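Local coordinates for protein dTDP Sugar Isomerase (Desulfovibrio desulfuricans subsp. desulfuricans str. G20, PDB 3EJK) that probably catalyses the 3,5-epimerisation of dTDP-4-keto-6-deoxyglucose, giving dTDP-4-dehydrorhamnose, at residues A[88-93]-A[100-105]; A[72-77]-A[140-145]; A[24-29]-A[113-118]. All blocks are in the same frame, centred on the assembly; numbering follows the deposited sequence.

Contact 1 of 3, residues A[88-93]-A[100-105]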
ATOM      1  N   VAL A  88      15.043  11.773   4.146  1.00 22.65           N
ATOM      2  CA  VAL A  88      16.370  12.004   4.680  1.00 22.23           C
ATOM      3  C   VAL A  88      16.605  11.071   5.848  1.00 23.32           C
ATOM      4  O   VAL A  88      15.765  10.926   6.737  1.00 24.47           O
ATOM      5  CB  VAL A  88      16.609  13.444   5.141  1.00 22.13           C
ATOM      6  CG1 VAL A  88      17.968  13.545   5.835  1.00 21.39           C
ATOM      7  CG2 VAL A  88      16.509  14.439   3.972  1.00 16.98           C
ATOM      8  N   LEU A  89      17.769  10.438   5.820  1.00 23.32           N
ATOM      9  CA  LEU A  89      18.192   9.503   6.868  1.00 22.93           C
ATOM     10  C   LEU A  89      19.402  10.096   7.562  1.00 22.28           C
ATOM     11  O   LEU A  89      20.237  10.710   6.930  1.00 21.72           O
ATOM     12  CB  LEU A  89      18.572   8.132   6.276  1.00 23.91           C
ATOM     13  CG  LEU A  89      17.537   7.416   5.394  1.00 20.21           C
ATOM     14  CD1 LEU A  89      18.031   5.992   5.119  1.00 21.67           C
ATOM     15  CD2 LEU A  89      16.221   7.388   6.085  1.00 20.57           C
ATOM     16  N   TYR A  90      19.432   9.952   8.881  1.00 22.80           N
ATOM     17  CA  TYR A  90      20.542  10.431   9.717  1.00 22.74           C
ATOM     18  C   TYR A  90      21.010   9.353  10.676  1.00 22.67           C
ATOM     19  O   TYR A  90      20.247   8.853  11.500  1.00 22.57           O
ATOM     20  CB  TYR A  90      20.174  11.678  10.504  1.00 22.82           C
ATOM     21  CG  TYR A  90      21.229  11.999  11.538  1.00 22.45           C
ATOM     22  CD1 TYR A  90      22.516  12.336  11.153  1.00 23.14           C
ATOM     23  CD2 TYR A  90      20.938  11.947  12.894  1.00 26.51           C
ATOM     24  CE1 TYR A  90      23.486  12.603  12.080  1.00 27.37           C
ATOM     25  CE2 TYR A  90      21.904  12.238  13.825  1.00 29.38           C
ATOM     26  CZ  TYR A  90      23.167  12.558  13.414  1.00 27.65           C
ATOM     27  OH  TYR A  90      24.127  12.823  14.343  1.00 38.13           O
ATOM     28  N   ASP A  91      22.275   8.995  10.521  1.00 22.35           N
ATOM     29  CA  ASP A  91      22.894   7.934  11.329  1.00 22.81           C
ATOM     30  C   ASP A  91      23.398   8.444  12.675  1.00 23.94           C
ATOM     31  O   ASP A  91      24.510   8.954  12.796  1.00 22.51           O
ATOM     32  CB  ASP A  91      24.031   7.283  10.555  1.00 21.78           C
ATOM     33  CG  ASP A  91      24.463   5.969  11.147  1.00 21.67           C
ATOM     34  OD1 ASP A  91      24.087   5.679  12.309  1.00 22.81           O
ATOM     35  OD2 ASP A  91      25.186   5.233  10.436  1.00 23.23           O
ATOM     36  N   GLY A  92      22.555   8.256  13.680  1.00 26.01           N
ATOM     37  CA  GLY A  92      22.861   8.662  15.046  1.00 27.16           C
ATOM     38  C   GLY A  92      23.519   7.553  15.850  1.00 27.13           C
ATOM     39  O   GLY A  92      23.778   7.699  17.043  1.00 28.58           O
ATOM     40  N   ARG A  93      23.821   6.456  15.178  1.00 27.19           N
ATOM     41  CA  ARG A  93      24.447   5.283  15.839  1.00 25.51           C
ATOM     42  C   ARG A  93      25.910   5.558  16.133  1.00 26.40           C
ATOM     43  O   ARG A  93      26.741   5.701  15.240  1.00 26.80           O
ATOM     44  CB  ARG A  93      24.274   4.026  14.994  1.00 25.26           C
ATOM     45  CG  ARG A  93      22.834   3.663  14.783  1.00 22.84           C
ATOM     46  CD  ARG A  93      22.662   2.582  13.731  1.00 21.80           C
ATOM     47  NE  ARG A  93      23.165   3.021  12.437  1.00 18.84           N
ATOM     48  CZ  ARG A  93      23.056   2.303  11.333  1.00 20.30           C
ATOM     49  NH1 ARG A  93      22.429   1.162  11.397  1.00 22.82           N
ATOM     50  NH2 ARG A  93      23.521   2.732  10.164  1.00 22.89           N
ATOM     51  N   GLY A 100      26.960   9.760  12.050  1.00 23.27           N
ATOM     52  CA  GLY A 100      26.874  11.194  11.802  1.00 22.96           C
ATOM     53  C   GLY A 100      26.529  11.591  10.390  1.00 23.79           C
ATOM     54  O   GLY A 100      26.306  12.759  10.121  1.00 24.07           O
ATOM     55  N   ARG A 101      26.481  10.611   9.496  1.00 22.99           N
ATOM     56  CA  ARG A 101      26.167  10.869   8.081  1.00 23.74           C
ATOM     57  C   ARG A 101      24.694  10.906   7.729  1.00 23.43           C
ATOM     58  O   ARG A 101      23.855  10.332   8.420  1.00 23.48           O
ATOM     59  CB  ARG A 101      26.903   9.851   7.180  1.00 25.40           C
ATOM     60  CG  ARG A 101      28.388  10.060   7.287  1.00 31.25           C
ATOM     61  CD  ARG A 101      29.242   9.028   6.639  1.00 37.82           C
ATOM     62  NE  ARG A 101      30.619   9.213   7.116  1.00 44.53           N
ATOM     63  CZ  ARG A 101      31.652   8.419   6.835  1.00 47.65           C
ATOM     64  NH1 ARG A 101      31.509   7.355   6.052  1.00 46.85           N
ATOM     65  NH2 ARG A 101      32.844   8.705   7.343  1.00 50.55           N
ATOM     66  N   LEU A 102      24.415  11.622   6.638  1.00 22.85           N
ATOM     67  CA  LEU A 102      23.081  11.689   6.021  1.00 22.78           C
ATOM     68  C   LEU A 102      22.972  10.883   4.738  1.00 23.46           C
ATOM     69  O   LEU A 102      23.935  10.680   4.009  1.00 23.64           O
ATOM     70  CB  LEU A 102      22.722  13.131   5.650  1.00 22.32           C
ATOM     71  CG  LEU A 102      22.614  14.140   6.793  1.00 22.74           C
ATOM     72  CD1 LEU A 102      22.430  15.540   6.234  1.00 26.78           C
ATOM     73  CD2 LEU A 102      21.472  13.746   7.711  1.00 22.49           C
ATOM     74  N   ALA A 103      21.765  10.411   4.491  1.00 23.88           N
ATOM     75  CA  ALA A 103      21.434   9.790   3.207  1.00 22.38           C
ATOM     76  C   ALA A 103      20.156  10.493   2.745  1.00 22.81           C
ATOM     77  O   ALA A 103      19.220  10.667   3.521  1.00 22.79           O
ATOM     78  CB  ALA A 103      21.239   8.267   3.327  1.00 21.59           C
ATOM     79  N   GLN A 104      20.161  10.964   1.504  1.00 22.65           N
ATOM     80  CA  GLN A 104      18.990  11.625   0.928  1.00 23.01           C
ATOM     81  C   GLN A 104      18.513  10.829  -0.272  1.00 23.19           C
ATOM     82  O   GLN A 104      19.281  10.465  -1.150  1.00 22.38           O
ATOM     83  CB  GLN A 104      19.292  13.076   0.573  1.00 24.47           C
ATOM     84  CG  GLN A 104      19.865  13.892   1.777  1.00 28.13           C
ATOM     85  CD  GLN A 104      19.960  15.398   1.521  1.00 29.72           C
ATOM     86  OE1 GLN A 104      18.997  16.032   1.105  1.00 33.62           O
ATOM     87  NE2 GLN A 104      21.116  15.969   1.812  1.00 35.24           N
ATOM     88  N   VAL A 105      17.225  10.533  -0.271  1.00 22.74           N
ATOM     89  CA  VAL A 105      16.634   9.764  -1.350  0.50 23.28           C
ATOM     90  C   VAL A 105      15.289  10.336  -1.762  1.00 23.05           C
ATOM     91  O   VAL A 105      14.563  10.931  -0.967  1.00 23.83           O
ATOM     92  CB  VAL A 105      16.502   8.262  -0.954  0.50 23.74           C
ATOM     93  CG1 VAL A 105      15.550   7.545  -1.876  0.50 21.31           C
ATOM     94  CG2 VAL A 105      17.901   7.595  -0.930  0.50 20.12           C
TER
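The carbonyl oxygen of Asp91 takes the backbone N-H of Gly100, with Gly100 N 2.7 Å from Asp91 O, and one step inward Asp91 N donates to Arg101 O along an almost straight line (177° at the hydrogen). Together the two bonds pair the chains at the loop end of the hairpin made by strands 84-90 and 102-108. Deeper in, Leu89 and Ala103 form the antiparallel hydrogen-bonded pair, with Leu89 N 2.7 Å from Ala103 O and the return bond from Ala103 N to Leu89 O. Their CB atoms sit 4.0 Å apart on one face of the sheet. The other face carries Val88, Tyr90, Leu102 and Gln104. There Leu102 CD2 lies 3.7 Å from Tyr90 CB and also meets Val88 CG1. With CG of Tyr90 anti to its backbone N (chi1 169°), Gly100 O meets the ring edge at CE1, 3.4 Å away. Arg93 grips the Asp91 carboxylate side-on in a salt bridge, NE to OD1 and NH2 to OD2; its backbone N meets OD1 from the opposite face to NE, closing an Asx turn. Thr98 and Ser96 also bind OD2. Three points of the loop thus converge on one carboxylate, probably favouring its ionised form.

Contact 2 of 3, residues A[72-77]-A[140-145]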
ATOM      1  N   SER A  72      13.856   1.463  17.792  1.00 25.01           N
ATOM      2  CA  SER A  72      14.892   0.677  18.483  1.00 25.46           C
ATOM      3  C   SER A  72      15.229  -0.659  17.839  1.00 24.19           C
ATOM      4  O   SER A  72      16.392  -1.069  17.838  1.00 25.19           O
ATOM      5  CB  SER A  72      14.512   0.375  19.930  1.00 25.10           C
ATOM      6  OG  SER A  72      14.274   1.561  20.617  1.00 34.20           O
ATOM      7  N   LEU A  73      14.216  -1.350  17.335  1.00 23.77           N
ATOM      8  CA  LEU A  73      14.436  -2.666  16.727  1.00 22.58           C
ATOM      9  C   LEU A  73      13.920  -2.805  15.323  1.00 22.04           C
ATOM     10  O   LEU A  73      14.452  -3.574  14.531  1.00 21.88           O
ATOM     11  CB  LEU A  73      13.704  -3.749  17.501  1.00 24.18           C
ATOM     12  CG  LEU A  73      14.182  -4.275  18.833  1.00 27.64           C
ATOM     13  CD1 LEU A  73      14.037  -3.230  19.915  1.00 22.79           C
ATOM     14  CD2 LEU A  73      13.328  -5.541  19.110  1.00 25.81           C
HETATM   15  N   MSE A  74      12.838  -2.083  15.055  1.00 22.81           N
HETATM   16  CA  MSE A  74      12.121  -2.172  13.792  1.00 23.07           C
HETATM   17  C   MSE A  74      12.881  -1.645  12.583  1.00 23.50           C
HETATM   18  O   MSE A  74      13.585  -0.633  12.656  1.00 24.32           O
HETATM   19  CB  MSE A  74      10.784  -1.418  13.903  1.00 22.68           C
HETATM   20  CG  MSE A  74       9.861  -1.630  12.748  1.00 21.81           C
HETATM   21 SE   MSE A  74       8.320  -0.418  12.781  0.75 21.87          SE
HETATM   22  CE  MSE A  74       7.549  -0.933  14.460  1.00 18.92           C
ATOM     23  N   THR A  75      12.702  -2.365  11.474  1.00 23.34           N
ATOM     24  CA  THR A  75      13.202  -1.958  10.159  1.00 24.29           C
ATOM     25  C   THR A  75      12.026  -1.511   9.297  1.00 24.39           C
ATOM     26  O   THR A  75      10.970  -2.145   9.294  1.00 22.84           O
ATOM     27  CB  THR A  75      13.912  -3.119   9.439  1.00 25.08           C
ATOM     28  OG1 THR A  75      15.062  -3.480  10.180  1.00 23.29           O
ATOM     29  CG2 THR A  75      14.319  -2.759   8.005  1.00 27.07           C
ATOM     30  N   GLN A  76      12.242  -0.435   8.544  1.00 23.61           N
ATOM     31  CA  GLN A  76      11.221   0.113   7.650  1.00 22.62           C
ATOM     32  C   GLN A  76      11.518  -0.291   6.215  1.00 23.65           C
ATOM     33  O   GLN A  76      12.680  -0.430   5.813  1.00 21.28           O
ATOM     34  CB  GLN A  76      11.184   1.653   7.698  1.00 23.46           C
ATOM     35  CG  GLN A  76      11.401   2.298   9.064  1.00 23.42           C
ATOM     36  CD  GLN A  76      10.491   1.780  10.158  1.00 22.29           C
ATOM     37  OE1 GLN A  76       9.287   1.586   9.955  1.00 23.87           O
ATOM     38  NE2 GLN A  76      11.056   1.619  11.362  1.00 22.43           N
ATOM     39  N   LEU A  77      10.435  -0.529   5.475  1.00 23.18           N
ATOM     40  CA  LEU A  77      10.483  -0.800   4.021  1.00 23.40           C
ATOM     41  C   LEU A  77       9.423   0.082   3.357  1.00 22.40           C
ATOM     42  O   LEU A  77       8.234  -0.237   3.328  1.00 21.36           O
ATOM     43  CB  LEU A  77      10.287  -2.274   3.660  1.00 23.79           C
ATOM     44  CG  LEU A  77      11.411  -3.226   4.068  1.00 25.93           C
ATOM     45  CD1 LEU A  77      11.012  -4.664   3.757  1.00 25.73           C
ATOM     46  CD2 LEU A  77      12.687  -2.860   3.381  1.00 24.51           C
ATOM     47  N   THR A 140       6.602  -3.165   7.685  1.00 25.06           N
ATOM     48  CA  THR A 140       7.543  -3.306   8.778  1.00 25.82           C
ATOM     49  C   THR A 140       7.609  -4.750   9.243  1.00 26.31           C
ATOM     50  O   THR A 140       6.688  -5.557   9.032  1.00 25.95           O
ATOM     51  CB  THR A 140       7.163  -2.389   9.925  1.00 26.09           C
ATOM     52  OG1 THR A 140       5.941  -2.851  10.481  1.00 23.27           O
ATOM     53  CG2 THR A 140       6.989  -0.992   9.425  1.00 24.48           C
ATOM     54  N   ASP A 141       8.721  -5.043   9.889  1.00 26.28           N
ATOM     55  CA  ASP A 141       9.048  -6.415  10.297  1.00 26.64           C
ATOM     56  C   ASP A 141       8.472  -6.749  11.645  1.00 27.36           C
ATOM     57  O   ASP A 141       8.357  -7.911  12.013  1.00 27.13           O
ATOM     58  CB  ASP A 141      10.552  -6.691  10.242  1.00 26.69           C
ATOM     59  CG  ASP A 141      11.361  -5.819  11.164  1.00 27.03           C
ATOM     60  OD1 ASP A 141      10.933  -4.699  11.509  1.00 24.45           O
ATOM     61  OD2 ASP A 141      12.462  -6.256  11.520  1.00 28.42           O
ATOM     62  N   ILE A 142       8.124  -5.713  12.380  1.00 27.95           N
ATOM     63  CA  ILE A 142       7.402  -5.891  13.638  1.00 29.57           C
ATOM     64  C   ILE A 142       6.271  -4.881  13.716  1.00 30.05           C
ATOM     65  O   ILE A 142       6.371  -3.783  13.180  1.00 30.18           O
ATOM     66  CB  ILE A 142       8.283  -5.786  14.907  1.00 29.42           C
ATOM     67  CG1 ILE A 142       8.937  -4.426  15.015  1.00 32.83           C
ATOM     68  CG2 ILE A 142       9.351  -6.866  14.894  1.00 31.79           C
ATOM     69  CD1 ILE A 142       9.771  -4.276  16.298  1.00 34.46           C
ATOM     70  N   PRO A 143       5.184  -5.252  14.379  1.00 31.53           N
ATOM     71  CA  PRO A 143       4.099  -4.299  14.444  1.00 31.61           C
ATOM     72  C   PRO A 143       4.415  -3.147  15.381  1.00 33.12           C
ATOM     73  O   PRO A 143       5.337  -3.205  16.190  1.00 31.15           O
ATOM     74  CB  PRO A 143       2.938  -5.132  14.975  1.00 31.32           C
ATOM     75  CG  PRO A 143       3.561  -6.218  15.725  1.00 32.32           C
ATOM     76  CD  PRO A 143       4.881  -6.498  15.099  1.00 31.59           C
ATOM     77  N   HIS A 144       3.657  -2.083  15.209  1.00 34.67           N
ATOM     78  CA  HIS A 144       3.827  -0.915  16.055  1.00 36.63           C
ATOM     79  C   HIS A 144       3.532  -1.213  17.504  1.00 36.65           C
ATOM     80  O   HIS A 144       2.530  -1.811  17.833  1.00 37.26           O
ATOM     81  CB  HIS A 144       2.927   0.227  15.621  1.00 37.52           C
ATOM     82  CG  HIS A 144       3.058   1.425  16.498  1.00 42.83           C
ATOM     83  ND1 HIS A 144       4.041   2.372  16.307  1.00 49.48           N
ATOM     84  CD2 HIS A 144       2.374   1.803  17.605  1.00 46.26           C
ATOM     85  CE1 HIS A 144       3.935   3.300  17.241  1.00 50.27           C
ATOM     86  NE2 HIS A 144       2.938   2.974  18.046  1.00 48.22           N
ATOM     87  N   ARG A 145       4.420  -0.760  18.376  1.00 37.38           N
ATOM     88  CA  ARG A 145       4.225  -0.917  19.815  1.00 37.73           C
ATOM     89  C   ARG A 145       4.753   0.257  20.617  1.00 37.28           C
ATOM     90  O   ARG A 145       5.850   0.770  20.369  1.00 35.22           O
ATOM     91  CB  ARG A 145       4.865  -2.207  20.320  1.00 38.75           C
ATOM     92  CG  ARG A 145       4.227  -3.461  19.763  1.00 43.91           C
ATOM     93  CD  ARG A 145       4.766  -4.682  20.491  1.00 47.74           C
ATOM     94  NE  ARG A 145       4.306  -5.938  19.906  1.00 49.32           N
ATOM     95  CZ  ARG A 145       4.904  -6.542  18.882  1.00 50.55           C
ATOM     96  NH1 ARG A 145       5.962  -5.984  18.308  1.00 46.64           N
ATOM     97  NH2 ARG A 145       4.428  -7.695  18.415  1.00 56.06           N
TER
HETATM   98  O   HOH W   1      14.586  -4.932  12.274  1.00 21.26           O
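Asp141 receives the backbone N-H of Thr75 where the chain enters strand 76-82 of the cupin-type beta fold, beside the loop that leaves strand 134-140. The bond from Thr75 N to Asp141 OD1 measures 2.9 Å and is nearly straight at the hydrogen (168°), although the donor lies above the carboxylate plane. With Asp141 CG placed between its own backbone N and carbonyl carbon (chi1 62°), the carboxylate reaches across to segment 72-77. A water joins the same group to its surroundings: it donates to Asp141 OD2 and to Leu73 O, and accepts from Thr75 OG1.

Selenomethionine Met74 fills the apolar side of the contact. Its CB lies 3.7 Å from Ile142 CG1, and its SE is equally far from Thr140 CG2, a methyl that also rests 3.5 Å from Gln76 OE1. A bend at chi3 (-60°) carries CE to the backbone, 3.3 Å from Ile142 O and close to Pro143 O as well. Ile142 O is itself held by the hydroxyl of Thr140, which donates from above the carbonyl plane.

In the next shell, Glu148 accepts from the backbone N atoms of Leu73 and Met74, and Asn138 binds Gln76 OE1. The loop also reaches the dimer interface, where NH1 of Arg43 of the second subunit donates to His144 O.

Contact 3 of 3, residues A[24-29]-A[113-118]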
ATOM      1  N   GLN A  24      19.263   0.704   2.292  1.00 23.08           N
ATOM      2  CA  GLN A  24      19.342   0.148   0.942  1.00 23.13           C
ATOM      3  C   GLN A  24      18.190   0.570   0.089  1.00 22.88           C
ATOM      4  O   GLN A  24      17.102   0.835   0.556  1.00 23.10           O
ATOM      5  CB  GLN A  24      19.352  -1.379   0.986  1.00 24.47           C
ATOM      6  CG  GLN A  24      20.451  -2.008   1.798  1.00 24.66           C
ATOM      7  CD  GLN A  24      20.297  -3.517   1.846  1.00 32.23           C
ATOM      8  OE1 GLN A  24      19.267  -4.057   1.446  1.00 28.92           O
ATOM      9  NE2 GLN A  24      21.312  -4.202   2.343  1.00 33.66           N
ATOM     10  N   LEU A  25      18.460   0.583  -1.199  1.00 24.35           N
ATOM     11  CA  LEU A  25      17.488   0.972  -2.186  1.00 24.12           C
ATOM     12  C   LEU A  25      17.434  -0.104  -3.255  1.00 24.75           C
ATOM     13  O   LEU A  25      18.457  -0.488  -3.822  1.00 23.63           O
ATOM     14  CB  LEU A  25      17.945   2.309  -2.736  1.00 25.80           C
ATOM     15  CG  LEU A  25      16.992   3.360  -3.243  1.00 29.95           C
ATOM     16  CD1 LEU A  25      15.948   3.665  -2.183  1.00 20.93           C
ATOM     17  CD2 LEU A  25      17.867   4.593  -3.585  1.00 27.65           C
ATOM     18  N   SER A  26      16.241  -0.631  -3.490  1.00 24.04           N
ATOM     19  CA  SER A  26      16.086  -1.658  -4.501  1.00 23.93           C
ATOM     20  C   SER A  26      14.963  -1.358  -5.475  1.00 25.60           C
ATOM     21  O   SER A  26      13.980  -0.679  -5.161  1.00 24.19           O
ATOM     22  CB  SER A  26      15.892  -3.034  -3.848  1.00 23.99           C
ATOM     23  OG  SER A  26      14.796  -3.053  -2.950  1.00 25.50           O
ATOM     24  N   GLU A  27      15.160  -1.861  -6.681  1.00 27.35           N
ATOM     25  CA  GLU A  27      14.180  -1.723  -7.761  1.00 28.99           C
ATOM     26  C   GLU A  27      12.884  -2.435  -7.491  1.00 27.11           C
ATOM     27  O   GLU A  27      12.846  -3.537  -6.942  1.00 27.98           O
ATOM     28  CB  GLU A  27      14.739  -2.229  -9.093  1.00 31.91           C
ATOM     29  CG  GLU A  27      15.717  -1.251  -9.695  1.00 40.06           C
ATOM     30  CD  GLU A  27      15.099   0.127  -9.862  1.00 48.80           C
ATOM     31  OE1 GLU A  27      13.847   0.266  -9.714  1.00 56.07           O
ATOM     32  OE2 GLU A  27      15.875   1.066 -10.136  1.00 54.59           O
ATOM     33  N   LEU A  28      11.821  -1.748  -7.884  1.00 25.95           N
ATOM     34  CA  LEU A  28      10.451  -2.258  -7.835  1.00 25.35           C
ATOM     35  C   LEU A  28       9.842  -2.217  -9.234  1.00 25.99           C
ATOM     36  O   LEU A  28       9.851  -1.181  -9.907  1.00 26.04           O
ATOM     37  CB  LEU A  28       9.572  -1.439  -6.880  1.00 24.76           C
ATOM     38  CG  LEU A  28       9.834  -1.561  -5.390  1.00 22.65           C
ATOM     39  CD1 LEU A  28       8.920  -0.562  -4.585  1.00 22.22           C
ATOM     40  CD2 LEU A  28       9.637  -3.005  -4.963  1.00 21.59           C
ATOM     41  N   ARG A  29       9.273  -3.343  -9.642  1.00 25.21           N
ATOM     42  CA  ARG A  29       8.691  -3.451 -10.978  1.00 26.74           C
ATOM     43  C   ARG A  29       7.335  -2.801 -11.070  1.00 24.65           C
ATOM     44  O   ARG A  29       6.521  -2.879 -10.152  1.00 23.29           O
ATOM     45  CB  ARG A  29       8.544  -4.910 -11.408  1.00 28.11           C
ATOM     46  CG  ARG A  29       8.658  -5.092 -12.904  1.00 39.39           C
ATOM     47  CD  ARG A  29       8.217  -6.472 -13.335  1.00 47.29           C
ATOM     48  NE  ARG A  29       8.672  -7.500 -12.405  1.00 54.03           N
ATOM     49  CZ  ARG A  29       8.212  -8.748 -12.406  1.00 59.37           C
ATOM     50  NH1 ARG A  29       7.289  -9.100 -13.296  1.00 59.84           N
ATOM     51  NH2 ARG A  29       8.659  -9.635 -11.522  1.00 59.81           N
ATOM     52  N   TYR A 113      10.620   4.830  -8.478  1.00 20.62           N
ATOM     53  CA  TYR A 113       9.787   3.824  -7.786  1.00 22.13           C
ATOM     54  C   TYR A 113      10.667   2.664  -7.287  1.00 22.23           C
ATOM     55  O   TYR A 113      10.944   1.694  -7.984  1.00 22.19           O
ATOM     56  CB  TYR A 113       8.626   3.362  -8.653  1.00 22.06           C
ATOM     57  CG  TYR A 113       7.665   2.520  -7.850  1.00 23.79           C
ATOM     58  CD1 TYR A 113       6.976   3.074  -6.785  1.00 25.63           C
ATOM     59  CD2 TYR A 113       7.457   1.175  -8.143  1.00 22.62           C
ATOM     60  CE1 TYR A 113       6.103   2.328  -6.036  1.00 26.13           C
ATOM     61  CE2 TYR A 113       6.592   0.410  -7.398  1.00 19.85           C
ATOM     62  CZ  TYR A 113       5.909   0.994  -6.342  1.00 21.66           C
ATOM     63  OH  TYR A 113       5.063   0.242  -5.565  1.00 23.00           O
ATOM     64  N   ARG A 114      11.145   2.843  -6.067  1.00 22.86           N
ATOM     65  CA  ARG A 114      12.035   1.894  -5.400  1.00 22.59           C
ATOM     66  C   ARG A 114      11.618   1.620  -3.982  1.00 23.14           C
ATOM     67  O   ARG A 114      10.750   2.301  -3.407  1.00 22.55           O
ATOM     68  CB  ARG A 114      13.439   2.455  -5.380  1.00 24.38           C
ATOM     69  CG  ARG A 114      13.912   2.844  -6.788  1.00 26.66           C
ATOM     70  CD  ARG A 114      15.274   3.473  -6.771  1.00 32.66           C
ATOM     71  NE  ARG A 114      15.814   3.591  -8.125  1.00 37.43           N
ATOM     72  CZ  ARG A 114      15.911   4.727  -8.815  1.00 41.07           C
ATOM     73  NH1 ARG A 114      15.522   5.870  -8.280  1.00 41.42           N
ATOM     74  NH2 ARG A 114      16.419   4.720 -10.045  1.00 35.44           N
ATOM     75  N   LEU A 115      12.271   0.609  -3.432  1.00 22.25           N
ATOM     76  CA  LEU A 115      12.037   0.186  -2.055  1.00 21.75           C
ATOM     77  C   LEU A 115      13.244   0.648  -1.229  1.00 21.43           C
ATOM     78  O   LEU A 115      14.387   0.358  -1.557  1.00 20.70           O
ATOM     79  CB  LEU A 115      11.872  -1.328  -1.946  1.00 23.13           C
ATOM     80  CG  LEU A 115      11.325  -1.825  -0.598  1.00 23.16           C
ATOM     81  CD1 LEU A 115       9.878  -1.510  -0.526  1.00 24.42           C
ATOM     82  CD2 LEU A 115      11.529  -3.345  -0.431  1.00 28.77           C
ATOM     83  N   LEU A 116      12.947   1.407  -0.190  1.00 21.23           N
ATOM     84  CA  LEU A 116      13.956   1.960   0.727  1.00 20.60           C
ATOM     85  C   LEU A 116      13.905   1.226   2.061  1.00 21.10           C
ATOM     86  O   LEU A 116      12.894   1.204   2.737  1.00 21.07           O
ATOM     87  CB  LEU A 116      13.684   3.447   0.970  1.00 22.09           C
ATOM     88  CG  LEU A 116      14.484   4.138   2.075  1.00 22.76           C
ATOM     89  CD1 LEU A 116      15.967   4.075   1.686  1.00 19.13           C
ATOM     90  CD2 LEU A 116      14.000   5.582   2.338  1.00 22.85           C
ATOM     91  N   ARG A 117      15.026   0.607   2.399  1.00 22.04           N
ATOM     92  CA  ARG A 117      15.189  -0.091   3.667  1.00 22.60           C
ATOM     93  C   ARG A 117      15.825   0.861   4.664  1.00 21.59           C
ATOM     94  O   ARG A 117      16.878   1.436   4.394  1.00 19.24           O
ATOM     95  CB  ARG A 117      16.084  -1.330   3.476  1.00 23.52           C
ATOM     96  CG  ARG A 117      16.359  -2.069   4.760  1.00 27.51           C
ATOM     97  CD  ARG A 117      17.416  -3.152   4.561  1.00 33.50           C
ATOM     98  NE  ARG A 117      17.496  -3.967   5.760  1.00 38.77           N
ATOM     99  CZ  ARG A 117      18.438  -3.859   6.690  1.00 46.66           C
ATOM    100  NH1 ARG A 117      19.431  -2.998   6.546  1.00 46.74           N
ATOM    101  NH2 ARG A 117      18.394  -4.649   7.755  1.00 47.06           N
ATOM    102  N   ILE A 118      15.160   1.057   5.803  1.00 22.16           N
ATOM    103  CA  ILE A 118      15.698   1.939   6.852  1.00 21.18           C
ATOM    104  C   ILE A 118      15.998   1.064   8.063  1.00 22.20           C
ATOM    105  O   ILE A 118      15.080   0.523   8.686  1.00 21.06           O
ATOM    106  CB  ILE A 118      14.715   3.051   7.255  1.00 21.68           C
ATOM    107  CG1 ILE A 118      14.340   3.900   6.040  1.00 18.69           C
ATOM    108  CG2 ILE A 118      15.346   3.973   8.376  1.00 19.19           C
ATOM    109  CD1 ILE A 118      13.249   4.929   6.330  1.00 21.11           C
TER
HETATM  110  O   HOH W   2      15.474  -2.116  -0.562  1.00 21.08           O
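Leu28 presses against Tyr113 where strand 24-31 runs past the start of strand 114-118, and its side chain can be traced outward atom by atom. CB touches the ring at Tyr113 CE2, 3.5 Å away. CG comes next and approaches both Leu115 CB and the backbone N of Leu115. At the tip the branches part: CD2 turns to Leu115 CB, whereas CD1 lies over the Tyr113 ring, 4.0 Å from its centroid and 23° off the normal, a CH-pi contact. CD1 also lies against the carbonyl group of Arg114, nearest at Arg114 C (3.5 Å). The ring is presented to Leu28 because CG of Tyr113 stands anti to its backbone N (chi1 -170°). Its hydroxyl is bonded to His40 O, and Phe57 of the second subunit packs against the same residue.

Beyond this corner the strands pair in antiparallel register, at 158° between their directions. Arg117 N and Gln24 O lie 2.8 Å apart, and Ser26 and Leu115 exchange bonds in both directions. Ser26 OG and Leu115 O also share a water, which donates to the carbonyl.

Toward one end of the paired region, Glu27 and Arg114 run side by side in a salt bridge, Arg114 NE to Glu27 OE2 at 3.2 Å. The nitrogen lies above the carboxylate plane. Arg114 NH2 stays 3.7 Å from Glu27 OE2, so NE alone bonds the carboxylate. At the far end Arg117 CD packs 3.7 Å from Gln24 OE1, while Arg117 NH1 binds Gly22 O.

Leu25 CD1 meets Leu116 CB at 3.9 Å on one face; Leu115 occupies the opposite face, against Met41 and Leu42. The pair belongs to one of the two antiparallel sheets that face each other in the cupin (jelly-roll) fold, with Leu25 and Leu116 turned to Leu107 on strand 102-108 of the other.

The centre of contact 3 lies about 9 Å from the centre of the chain, against about 12 and 13 Å for the centres of contacts 1 and 2, yet all three mix buried and exposed residues. Contacts 2 and 3 reach one sheet through neighbouring strands 76-82 and 114-118, with a probable hydrogen bond between Ile118 N and Gln76 O, 2.9 Å apart. Contact 1 belongs to the other sheet and meets contact 3 by packing, Leu89 on Ile118 and Val105 on Leu25. Backbone bonds dominate contacts 1 and 3, a local hairpin and a chain-distant strand pair respectively; contact 2, largely loop, relies on a carboxylate, a water and a selenomethionine.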